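Local coordinates for heme utilization carrier protein (PDB 6U9J) that probably binds heme in the cytosol and carries it, and may also handle anaerobilin, the product of anaerobic heme degradation, at residues V47-V57 / Q146-L157; M112-L120 / K131-L142. All blocks are in the same frame, centred on the assembly; numbering follows the deposited sequence.

Interaction 1: V47-V57 / Q146-L157; sequences VWDTVCEWGNV and QVSAFHTLAASL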
loop_
_atom_site.group_PDB
_atom_site.type_symbol
_atom_site.label_atom_id
_atom_site.label_comp_id
_atom_site.label_asym_id
_atom_site.label_seq_id
_atom_site.Cartn_x
_atom_site.Cartn_y
_atom_site.Cartn_z
ATOM N N VAL A 47 1.148 -13.757 15.087
ATOM C CA VAL A 47 2.195 -12.832 14.655
ATOM C C VAL A 47 1.683 -11.400 14.705
ATOM O O VAL A 47 2.324 -10.507 15.274
ATOM C CB VAL A 47 2.683 -13.197 13.242
ATOM C CG1 VAL A 47 3.602 -12.102 12.689
ATOM C CG2 VAL A 47 3.376 -14.566 13.251
ATOM N N TRP A 48 0.504 -11.164 14.122
ATOM C CA TRP A 48 -0.016 -9.805 14.059
ATOM C C TRP A 48 -0.195 -9.226 15.457
ATOM O O TRP A 48 0.296 -8.129 15.755
ATOM C CB TRP A 48 -1.346 -9.780 13.287
ATOM C CG TRP A 48 -1.740 -8.373 12.933
ATOM C CD1 TRP A 48 -2.403 -7.481 13.720
ATOM C CD2 TRP A 48 -1.407 -7.685 11.728
ATOM N NE1 TRP A 48 -2.521 -6.268 13.065
ATOM C CE2 TRP A 48 -1.940 -6.380 11.830
ATOM C CE3 TRP A 48 -0.727 -8.051 10.564
ATOM C CZ2 TRP A 48 -1.790 -5.432 10.811
ATOM C CZ3 TRP A 48 -0.590 -7.116 9.550
ATOM C CH2 TRP A 48 -1.119 -5.824 9.681
ATOM N N ASP A 49 -0.891 -9.958 16.337
ATOM C CA ASP A 49 -1.166 -9.455 17.680
ATOM C C ASP A 49 0.115 -9.228 18.483
ATOM O O ASP A 49 0.157 -8.342 19.349
ATOM C CB ASP A 49 -2.093 -10.423 18.411
ATOM C CG ASP A 49 -3.515 -10.424 17.847
ATOM O OD1 ASP A 49 -3.835 -9.568 16.994
ATOM O OD2 ASP A 49 -4.291 -11.311 18.240
ATOM N N THR A 50 1.166 -10.008 18.210
ATOM C CA THR A 50 2.439 -9.821 18.901
ATOM C C THR A 50 3.120 -8.528 18.465
ATOM O O THR A 50 3.558 -7.739 19.305
ATOM C CB THR A 50 3.343 -11.031 18.659
ATOM O OG1 THR A 50 2.751 -12.185 19.259
ATOM C CG2 THR A 50 4.726 -10.823 19.282
ATOM N N VAL A 51 3.163 -8.269 17.154
ATOM C CA VAL A 51 3.831 -7.068 16.639
ATOM C C VAL A 51 3.115 -5.808 17.103
ATOM O O VAL A 51 3.733 -4.747 17.268
ATOM C CB VAL A 51 3.927 -7.145 15.100
ATOM C CG1 VAL A 51 4.563 -5.875 14.491
ATOM C CG2 VAL A 51 4.714 -8.376 14.691
ATOM N N CYS A 52 1.799 -5.900 17.326
ATOM C CA CYS A 52 1.029 -4.762 17.815
ATOM C C CYS A 52 1.535 -4.238 19.152
ATOM O O CYS A 52 1.173 -3.124 19.549
ATOM C CB CYS A 52 -0.446 -5.151 17.965
ATOM S SG CYS A 52 -1.350 -5.259 16.396
ATOM N N GLU A 53 2.362 -5.007 19.861
ATOM C CA GLU A 53 2.864 -4.586 21.156
ATOM C C GLU A 53 4.269 -3.999 21.103
ATOM O O GLU A 53 4.770 -3.546 22.136
ATOM C CB GLU A 53 2.851 -5.771 22.122
ATOM C CG GLU A 53 1.472 -6.378 22.258
ATOM C CD GLU A 53 1.420 -7.478 23.290
ATOM O OE1 GLU A 53 0.579 -7.387 24.216
ATOM O OE2 GLU A 53 2.216 -8.430 23.170
ATOM N N TRP A 54 4.899 -3.972 19.928
ATOM C CA TRP A 54 6.332 -3.704 19.827
ATOM C C TRP A 54 6.689 -2.228 19.723
ATOM O O TRP A 54 7.887 -1.902 19.744
ATOM C CB TRP A 54 6.903 -4.425 18.609
ATOM C CG TRP A 54 7.007 -5.904 18.740
ATOM C CD1 TRP A 54 6.687 -6.666 19.831
ATOM C CD2 TRP A 54 7.485 -6.809 17.739
ATOM N NE1 TRP A 54 6.928 -7.993 19.561
ATOM C CE2 TRP A 54 7.419 -8.108 18.284
ATOM C CE3 TRP A 54 7.965 -6.645 16.430
ATOM C CZ2 TRP A 54 7.818 -9.241 17.567
ATOM C CZ3 TRP A 54 8.351 -7.772 15.714
ATOM C CH2 TRP A 54 8.273 -9.056 16.287
ATOM N N GLY A 55 5.713 -1.333 19.596
ATOM C CA GLY A 55 6.036 0.065 19.348
ATOM C C GLY A 55 6.091 0.423 17.873
ATOM O O GLY A 55 5.402 -0.193 17.056
ATOM N N ASN A 56 6.903 1.411 17.507
ATOM C CA ASN A 56 6.894 1.882 16.128
ATOM C C ASN A 56 7.604 0.895 15.210
ATOM O O ASN A 56 8.800 0.613 15.378
ATOM C CB ASN A 56 7.533 3.262 16.030
ATOM C CG ASN A 56 6.744 4.319 16.791
ATOM O OD1 ASN A 56 5.524 4.425 16.647
ATOM N ND2 ASN A 56 7.441 5.113 17.598
ATOM N N VAL A 57 6.865 0.379 14.230
ATOM C CA VAL A 57 7.405 -0.470 13.180
ATOM C C VAL A 57 7.075 0.172 11.834
ATOM O O VAL A 57 6.308 1.131 11.756
ATOM C CB VAL A 57 6.860 -1.912 13.258
ATOM C CG1 VAL A 57 7.297 -2.579 14.572
ATOM C CG2 VAL A 57 5.330 -1.942 13.119
ATOM N N GLN A 146 13.178 -3.974 20.393
ATOM C CA GLN A 146 12.357 -4.631 19.376
ATOM C C GLN A 146 13.031 -5.892 18.852
ATOM O O GLN A 146 12.360 -6.907 18.623
ATOM C CB GLN A 146 12.086 -3.684 18.215
ATOM C CG GLN A 146 11.170 -2.530 18.532
ATOM C CD GLN A 146 10.512 -1.983 17.284
ATOM O OE1 GLN A 146 10.884 -2.336 16.161
ATOM N NE2 GLN A 146 9.510 -1.131 17.473
ATOM N N VAL A 147 14.348 -5.838 18.633
ATOM C CA VAL A 147 15.062 -7.026 18.180
ATOM C C VAL A 147 14.910 -8.159 19.190
ATOM O O VAL A 147 14.705 -9.317 18.817
ATOM C CB VAL A 147 16.541 -6.682 17.918
ATOM C CG1 VAL A 147 17.340 -7.949 17.635
ATOM C CG2 VAL A 147 16.641 -5.685 16.761
ATOM N N SER A 148 14.989 -7.842 20.483
ATOM C CA SER A 148 14.792 -8.874 21.494
ATOM C C SER A 148 13.389 -9.477 21.410
ATOM O O SER A 148 13.226 -10.702 21.449
ATOM C CB SER A 148 15.039 -8.295 22.883
ATOM O OG SER A 148 14.943 -9.311 23.868
ATOM N N ALA A 149 12.369 -8.629 21.265
ATOM C CA ALA A 149 10.999 -9.129 21.162
ATOM C C ALA A 149 10.801 -9.952 19.889
ATOM O O ALA A 149 10.113 -10.982 19.897
ATOM C CB ALA A 149 10.034 -7.948 21.209
ATOM N N PHE A 150 11.414 -9.516 18.788
ATOM C CA PHE A 150 11.391 -10.281 17.548
ATOM C C PHE A 150 12.003 -11.667 17.750
ATOM O O PHE A 150 11.453 -12.676 17.295
ATOM C CB PHE A 150 12.122 -9.450 16.474
ATOM C CG PHE A 150 12.318 -10.119 15.145
ATOM C CD1 PHE A 150 13.423 -10.943 14.916
ATOM C CD2 PHE A 150 11.477 -9.831 14.080
ATOM C CE1 PHE A 150 13.617 -11.520 13.673
ATOM C CE2 PHE A 150 11.678 -10.406 12.836
ATOM C CZ PHE A 150 12.747 -11.243 12.632
ATOM N N HIS A 151 13.153 -11.740 18.439
ATOM C CA HIS A 151 13.766 -13.036 18.712
ATOM C C HIS A 151 12.883 -13.908 19.597
ATOM O O HIS A 151 12.830 -15.132 19.415
ATOM C CB HIS A 151 15.123 -12.840 19.371
ATOM C CG HIS A 151 16.176 -12.368 18.428
ATOM N ND1 HIS A 151 17.204 -11.542 18.821
ATOM C CD2 HIS A 151 16.359 -12.604 17.108
ATOM C CE1 HIS A 151 17.979 -11.287 17.782
ATOM N NE2 HIS A 151 17.500 -11.928 16.733
ATOM N N THR A 152 12.191 -13.300 20.560
ATOM C CA THR A 152 11.257 -14.064 21.390
ATOM C C THR A 152 10.132 -14.664 20.553
ATOM O O THR A 152 9.757 -15.828 20.743
ATOM C CB THR A 152 10.708 -13.166 22.498
ATOM O OG1 THR A 152 11.781 -12.800 23.373
ATOM C CG2 THR A 152 9.635 -13.880 23.312
ATOM N N LEU A 153 9.599 -13.898 19.604
ATOM C CA LEU A 153 8.537 -14.427 18.751
ATOM C C LEU A 153 9.055 -15.546 17.860
ATOM O O LEU A 153 8.398 -16.582 17.707
ATOM C CB LEU A 153 7.937 -13.310 17.904
ATOM C CG LEU A 153 6.936 -13.717 16.809
ATOM C CD1 LEU A 153 5.696 -14.460 17.367
ATOM C CD2 LEU A 153 6.505 -12.485 16.020
ATOM N N ALA A 154 10.249 -15.378 17.281
ATOM C CA ALA A 154 10.782 -16.428 16.427
ATOM C C ALA A 154 10.970 -17.726 17.207
ATOM O O ALA A 154 10.664 -18.810 16.699
ATOM C CB ALA A 154 12.106 -15.981 15.806
ATOM N N ALA A 155 11.449 -17.630 18.448
ATOM C CA ALA A 155 11.631 -18.830 19.261
ATOM C C ALA A 155 10.297 -19.488 19.569
ATOM O O ALA A 155 10.179 -20.719 19.542
ATOM C CB ALA A 155 12.371 -18.482 20.552
ATOM N N SER A 156 9.278 -18.680 19.852
ATOM C CA SER A 156 7.962 -19.227 20.141
ATOM C C SER A 156 7.329 -19.825 18.895
ATOM O O SER A 156 6.624 -20.825 18.989
ATOM C CB SER A 156 7.087 -18.137 20.748
ATOM O OG SER A 156 6.614 -17.257 19.756
ATOM N N LEU A 157 7.561 -19.245 17.721
ATOM C CA LEU A 157 7.019 -19.855 16.510
ATOM C C LEU A 157 7.664 -21.206 16.237
ATOM O O LEU A 157 7.081 -22.042 15.540
ATOM C CB LEU A 157 7.207 -18.927 15.311
ATOM C CG LEU A 157 6.319 -17.687 15.309
ATOM C CD1 LEU A 157 6.687 -16.774 14.167
ATOM C CD2 LEU A 157 4.833 -18.059 15.232
HETATM O O HOH W 1 7.612 -10.894 21.285
#
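Two helices pack on the same side of the central antiparallel sheet, the short 47-51 and the C-terminal 146-157, and the loop leaving the first is tied to the second by Trp54 and Gln146. The helices run nearly antiparallel (158°) with axes 11.2 Å apart, and Trp54 contributes most of the contact area on its side. Its CG lies anti to the carbonyl carbon (chi1 -72°), which lays the ring back over the backbone of Thr50 and Val51; on the opposite face sits the methyl of Ala149, a CH-pi contact with CB 3.9 Å from the centroid of the five-membered ring. The benzo end reaches farther along helix 146-157, its CH2 3.6 Å from Phe150 CA, and Leu153 crosses the indole at about a right angle with CD2 3.8 Å from CZ2. A water bridges the polar edge, donating to Ala149 O and accepting a weak bond from Trp54 NE1. Four residues before Trp54, Thr50 CG2 meets the same Leu153 branch, and Val47 CG2 touches Leu157 CD1 at 4.1 Å.

At the other end, the extended Gln146 side chain brings its amide to the carbonyls of Trp54 and Asn56. NE2 donates to Asn56 O at 2.8 Å, coming from above the carbonyl plane, and more weakly to Trp54 O at 2.9 Å, where the N-H...O angle is only 128°. A single amide nitrogen thus serves both carbonyl oxygens. OE1 probably accepts from Gly135 N; in the conformer described, bonds at both NE2 and OE1 would favour this amide orientation. The arrangement is helix-to-helix packing over one face of a sheet, with a glutamine clamping a helix-to-strand connection in the ChuX/HutX fold.

Interaction 2: M112-L120 / K131-L142; sequences MGMDTASIL and KIFLGRDDHRQL. With PO4 (phosphate ion), chain E.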
loop_
_atom_site.group_PDB
_atom_site.type_symbol
_atom_site.label_atom_id
_atom_site.label_comp_id
_atom_site.label_asym_id
_atom_site.label_seq_id
_atom_site.Cartn_x
_atom_site.Cartn_y
_atom_site.Cartn_z
ATOM N N MET A 112 22.752 -4.234 2.237
ATOM C CA MET A 112 23.754 -3.201 1.981
ATOM C C MET A 112 24.465 -2.799 3.272
ATOM O O MET A 112 24.650 -1.615 3.568
ATOM C CB MET A 112 23.113 -1.990 1.311
ATOM C CG MET A 112 22.167 -2.366 0.182
ATOM S SD MET A 112 21.902 -1.009 -0.965
ATOM C CE MET A 112 21.069 0.155 0.101
ATOM N N GLY A 113 24.851 -3.795 4.063
ATOM C CA GLY A 113 25.614 -3.570 5.277
ATOM C C GLY A 113 24.789 -3.199 6.490
ATOM O O GLY A 113 25.350 -3.077 7.587
ATOM N N MET A 114 23.472 -3.068 6.338
ATOM C CA MET A 114 22.577 -2.680 7.416
ATOM C C MET A 114 21.944 -3.941 8.001
ATOM O O MET A 114 21.350 -4.729 7.262
ATOM C CB MET A 114 21.507 -1.744 6.864
ATOM C CG MET A 114 20.956 -0.720 7.802
ATOM S SD MET A 114 20.313 0.605 6.766
ATOM C CE MET A 114 19.279 -0.337 5.645
ATOM N N ASP A 115 22.071 -4.139 9.316
ATOM C CA ASP A 115 21.268 -5.169 9.973
ATOM C C ASP A 115 19.790 -4.862 9.759
ATOM O O ASP A 115 19.357 -3.719 9.929
ATOM C CB ASP A 115 21.554 -5.223 11.479
ATOM C CG ASP A 115 22.756 -6.094 11.846
ATOM O OD1 ASP A 115 23.441 -6.619 10.943
ATOM O OD2 ASP A 115 22.995 -6.242 13.067
ATOM N N THR A 116 19.014 -5.883 9.390
ATOM C CA THR A 116 17.571 -5.744 9.191
ATOM C C THR A 116 16.856 -6.923 9.817
ATOM O O THR A 116 17.396 -8.027 9.900
ATOM C CB THR A 116 17.153 -5.702 7.715
ATOM O OG1 THR A 116 17.339 -6.999 7.135
ATOM C CG2 THR A 116 17.916 -4.632 6.926
ATOM N N ALA A 117 15.611 -6.695 10.225
ATOM C CA ALA A 117 14.782 -7.746 10.787
ATOM C C ALA A 117 13.383 -7.504 10.261
ATOM O O ALA A 117 12.859 -6.400 10.418
ATOM C CB ALA A 117 14.787 -7.730 12.317
ATOM N N SER A 118 12.824 -8.498 9.586
ATOM C CA SER A 118 11.574 -8.286 8.875
ATOM C C SER A 118 10.639 -9.471 9.046
ATOM O O SER A 118 11.053 -10.597 9.336
ATOM C CB SER A 118 11.825 -8.058 7.377
ATOM O OG SER A 118 12.419 -9.190 6.781
ATOM N N ILE A 119 9.348 -9.189 8.857
ATOM C CA ILE A 119 8.301 -10.202 8.774
ATOM C C ILE A 119 7.675 -10.097 7.395
ATOM O O ILE A 119 7.233 -9.016 7.002
ATOM C CB ILE A 119 7.250 -10.001 9.868
ATOM C CG1 ILE A 119 7.917 -10.050 11.231
ATOM C CG2 ILE A 119 6.110 -11.040 9.755
ATOM C CD1 ILE A 119 7.043 -9.574 12.346
ATOM N N LEU A 120 7.660 -11.201 6.658
ATOM C CA LEU A 120 7.095 -11.258 5.317
ATOM C C LEU A 120 5.850 -12.125 5.352
ATOM O O LEU A 120 5.880 -13.240 5.885
ATOM C CB LEU A 120 8.086 -11.832 4.303
ATOM C CG LEU A 120 8.954 -10.827 3.552
ATOM C CD1 LEU A 120 9.655 -9.905 4.533
ATOM C CD2 LEU A 120 9.965 -11.572 2.700
ATOM N N LYS A 131 4.891 -6.549 4.115
ATOM C CA LYS A 131 6.128 -6.656 4.878
ATOM C C LYS A 131 6.056 -5.741 6.090
ATOM O O LYS A 131 5.487 -4.649 6.019
ATOM C CB LYS A 131 7.362 -6.275 4.026
ATOM C CG LYS A 131 7.582 -7.158 2.802
ATOM C CD LYS A 131 8.912 -6.847 2.122
ATOM C CE LYS A 131 9.103 -7.679 0.867
ATOM N NZ LYS A 131 10.480 -7.465 0.304
ATOM N N ILE A 132 6.616 -6.187 7.208
ATOM C CA ILE A 132 6.816 -5.341 8.382
ATOM C C ILE A 132 8.295 -5.364 8.724
ATOM O O ILE A 132 8.884 -6.443 8.837
ATOM C CB ILE A 132 5.985 -5.808 9.585
ATOM C CG1 ILE A 132 4.490 -5.782 9.250
ATOM C CG2 ILE A 132 6.257 -4.920 10.796
ATOM C CD1 ILE A 132 3.646 -6.453 10.313
ATOM N N PHE A 133 8.888 -4.182 8.900
ATOM C CA PHE A 133 10.293 -4.035 9.257
ATOM C C PHE A 133 10.420 -3.425 10.644
ATOM O O PHE A 133 9.666 -2.522 10.999
ATOM C CB PHE A 133 11.024 -3.133 8.253
ATOM C CG PHE A 133 11.178 -3.743 6.903
ATOM C CD1 PHE A 133 10.192 -3.586 5.942
ATOM C CD2 PHE A 133 12.324 -4.462 6.581
ATOM C CE1 PHE A 133 10.336 -4.153 4.683
ATOM C CE2 PHE A 133 12.476 -5.032 5.321
ATOM C CZ PHE A 133 11.481 -4.879 4.375
ATOM N N LEU A 134 11.419 -3.865 11.409
ATOM C CA LEU A 134 11.614 -3.287 12.730
ATOM C C LEU A 134 12.044 -1.832 12.628
ATOM O O LEU A 134 12.655 -1.410 11.642
ATOM C CB LEU A 134 12.665 -4.060 13.512
ATOM C CG LEU A 134 12.251 -5.400 14.082
ATOM C CD1 LEU A 134 13.258 -5.835 15.142
ATOM C CD2 LEU A 134 10.858 -5.341 14.670
ATOM N N GLY A 135 11.723 -1.064 13.680
ATOM C CA GLY A 135 12.042 0.352 13.714
ATOM C C GLY A 135 13.501 0.643 14.024
ATOM O O GLY A 135 14.288 -0.222 14.405
ATOM N N ARG A 136 13.864 1.910 13.854
ATOM C CA ARG A 136 15.251 2.334 13.980
ATOM C C ARG A 136 15.336 3.601 14.815
ATOM O O ARG A 136 14.337 4.291 15.045
ATOM C CB ARG A 136 15.890 2.564 12.606
ATOM C CG ARG A 136 16.052 1.279 11.802
ATOM C CD ARG A 136 16.750 1.501 10.478
ATOM N NE ARG A 136 16.741 0.276 9.691
ATOM C CZ ARG A 136 17.721 -0.624 9.690
ATOM N NH1 ARG A 136 17.607 -1.722 8.950
ATOM N NH2 ARG A 136 18.808 -0.435 10.435
ATOM N N ASP A 137 16.553 3.883 15.288
ATOM C CA ASP A 137 16.827 5.109 16.020
ATOM C C ASP A 137 17.359 6.173 15.062
ATOM O O ASP A 137 17.454 5.968 13.849
ATOM C CB ASP A 137 17.786 4.845 17.189
ATOM C CG ASP A 137 19.197 4.412 16.756
ATOM O OD1 ASP A 137 19.619 4.619 15.596
ATOM O OD2 ASP A 137 19.914 3.853 17.613
ATOM N N ASP A 138 17.734 7.328 15.618
ATOM C CA ASP A 138 18.196 8.433 14.787
ATOM C C ASP A 138 19.532 8.145 14.110
ATOM O O ASP A 138 19.837 8.777 13.094
ATOM C CB ASP A 138 18.283 9.708 15.624
ATOM C CG ASP A 138 16.994 9.999 16.375
ATOM O OD1 ASP A 138 15.987 9.303 16.120
ATOM O OD2 ASP A 138 16.981 10.924 17.216
ATOM N N HIS A 139 20.327 7.212 14.633
ATOM C CA HIS A 139 21.548 6.774 13.970
ATOM C C HIS A 139 21.306 5.638 12.981
ATOM O O HIS A 139 22.274 5.020 12.529
ATOM C CB HIS A 139 22.602 6.334 14.997
ATOM C CG HIS A 139 22.966 7.391 15.992
ATOM N ND1 HIS A 139 22.038 7.999 16.810
ATOM C CD2 HIS A 139 24.162 7.946 16.301
ATOM C CE1 HIS A 139 22.646 8.882 17.580
ATOM N NE2 HIS A 139 23.934 8.871 17.290
ATOM N N ARG A 140 20.032 5.342 12.676
ATOM C CA ARG A 140 19.648 4.311 11.707
ATOM C C ARG A 140 20.066 2.912 12.156
ATOM O O ARG A 140 20.286 2.021 11.333
ATOM C CB ARG A 140 20.204 4.626 10.317
ATOM C CG ARG A 140 19.756 5.981 9.796
ATOM C CD ARG A 140 20.511 6.365 8.544
ATOM N NE ARG A 140 21.946 6.433 8.781
ATOM C CZ ARG A 140 22.561 7.513 9.246
ATOM N NH1 ARG A 140 21.854 8.601 9.522
ATOM N NH2 ARG A 140 23.873 7.505 9.442
ATOM N N GLN A 141 20.173 2.715 13.459
ATOM C CA GLN A 141 20.389 1.411 14.055
ATOM C C GLN A 141 19.053 0.847 14.520
ATOM O O GLN A 141 18.149 1.582 14.928
ATOM C CB GLN A 141 21.339 1.507 15.247
ATOM C CG GLN A 141 22.715 2.092 14.928
ATOM C CD GLN A 141 23.586 1.156 14.123
ATOM O OE1 GLN A 141 23.356 -0.047 14.074
ATOM N NE2 GLN A 141 24.624 1.710 13.503
ATOM N N LEU A 142 18.945 -0.471 14.476
ATOM C CA LEU A 142 17.732 -1.112 14.978
ATOM C C LEU A 142 17.546 -0.814 16.462
ATOM O O LEU A 142 18.508 -0.564 17.198
ATOM C CB LEU A 142 17.793 -2.615 14.748
ATOM C CG LEU A 142 17.824 -3.053 13.287
ATOM C CD1 LEU A 142 18.009 -4.551 13.181
ATOM C CD2 LEU A 142 16.535 -2.617 12.563
HETATM P P PO4 E . 10.876 3.777 12.398
HETATM O O1 PO4 E . 9.644 2.901 12.250
HETATM O O2 PO4 E . 10.615 5.128 11.769
HETATM O O3 PO4 E . 11.203 3.954 13.864
HETATM O O4 PO4 E . 12.059 3.142 11.705
#
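The guanidinium of Arg136 is sandwiched between Met114 and Leu142: the SD of Met114 lies 4.0 Å above one face, toward the rim, and Leu142 CD2 sits 3.7 Å from the opposite face, over its centre. In the conformer described, Thr116 CG2 meets the edge in plane. Extended from CG to NE, the arginine carries this group across to strand 114-120, where NH1 donates to Asp115 O at 2.8 Å and NH2 adds a weak bond to the same oxygen. NH2 also donates to Arg140 O at 3.0 Å, so the group ties the strand to the turn that follows in its own segment. Leu142, just after the turn, closes in as well, CD1 packing against Asp115 O and CB. Across the turn, Asp137 OD1 accepts from Gln141 N, from above the carboxylate plane.

Farther along, the segments pair as antiparallel strands. Ile119 and Ile132 form a hydrogen-bonded pair through two nearly straight bonds, Ile119 N to Ile132 O at 2.8 Å and Ile132 N to Ile119 O at 2.9 Å; Leu134 N to Ala117 O carries the pairing past the last bridge. Phe133 and Ser118 are a non-hydrogen-bonded pair, the phenyl CE2 3.7 Å from Ser118 CB. On that same face Leu120 and Lys131 lie side by side, with aliphatic Lys131 CG against Leu120 CD1, while the ammonium goes on to a salt bridge with Glu16. On the other face, Ile119 packs on helix 44-51 and Trp54, and Ile132 on Leu74. A phosphate ion, probably from the crystallisation liquor, receives weak bonds from Arg136 N and is also hydrogen-bonded to Ser71 OG. Together this is a beta hairpin within the central antiparallel sheet, where the departing chain stays pinned to its partner strand by an arginine-to-carbonyl bond.

Both contacts meet on the face of the sheet bearing Ile119, where Val51 CG2 of interaction 1 lies 3.5 Å from Ile119 CD1. Interaction 2 is nested within the chain loop closed by interaction 1. It builds the sheet by backbone bonds, whereas interaction 1 joins two helices that cover that face, by apolar and aromatic packing. Val47, Leu153 and Leu157 are buried in interaction 1, as are Ala117 to Leu120 with Ile132 in interaction 2; Asn56 in the first and Asp115 with Arg136 in the second lie farther out. Each uses a side chain to hold main-chain oxygens, an amide or a guanidinium, and the probable Gln146-Gly135 bond joins the two directly.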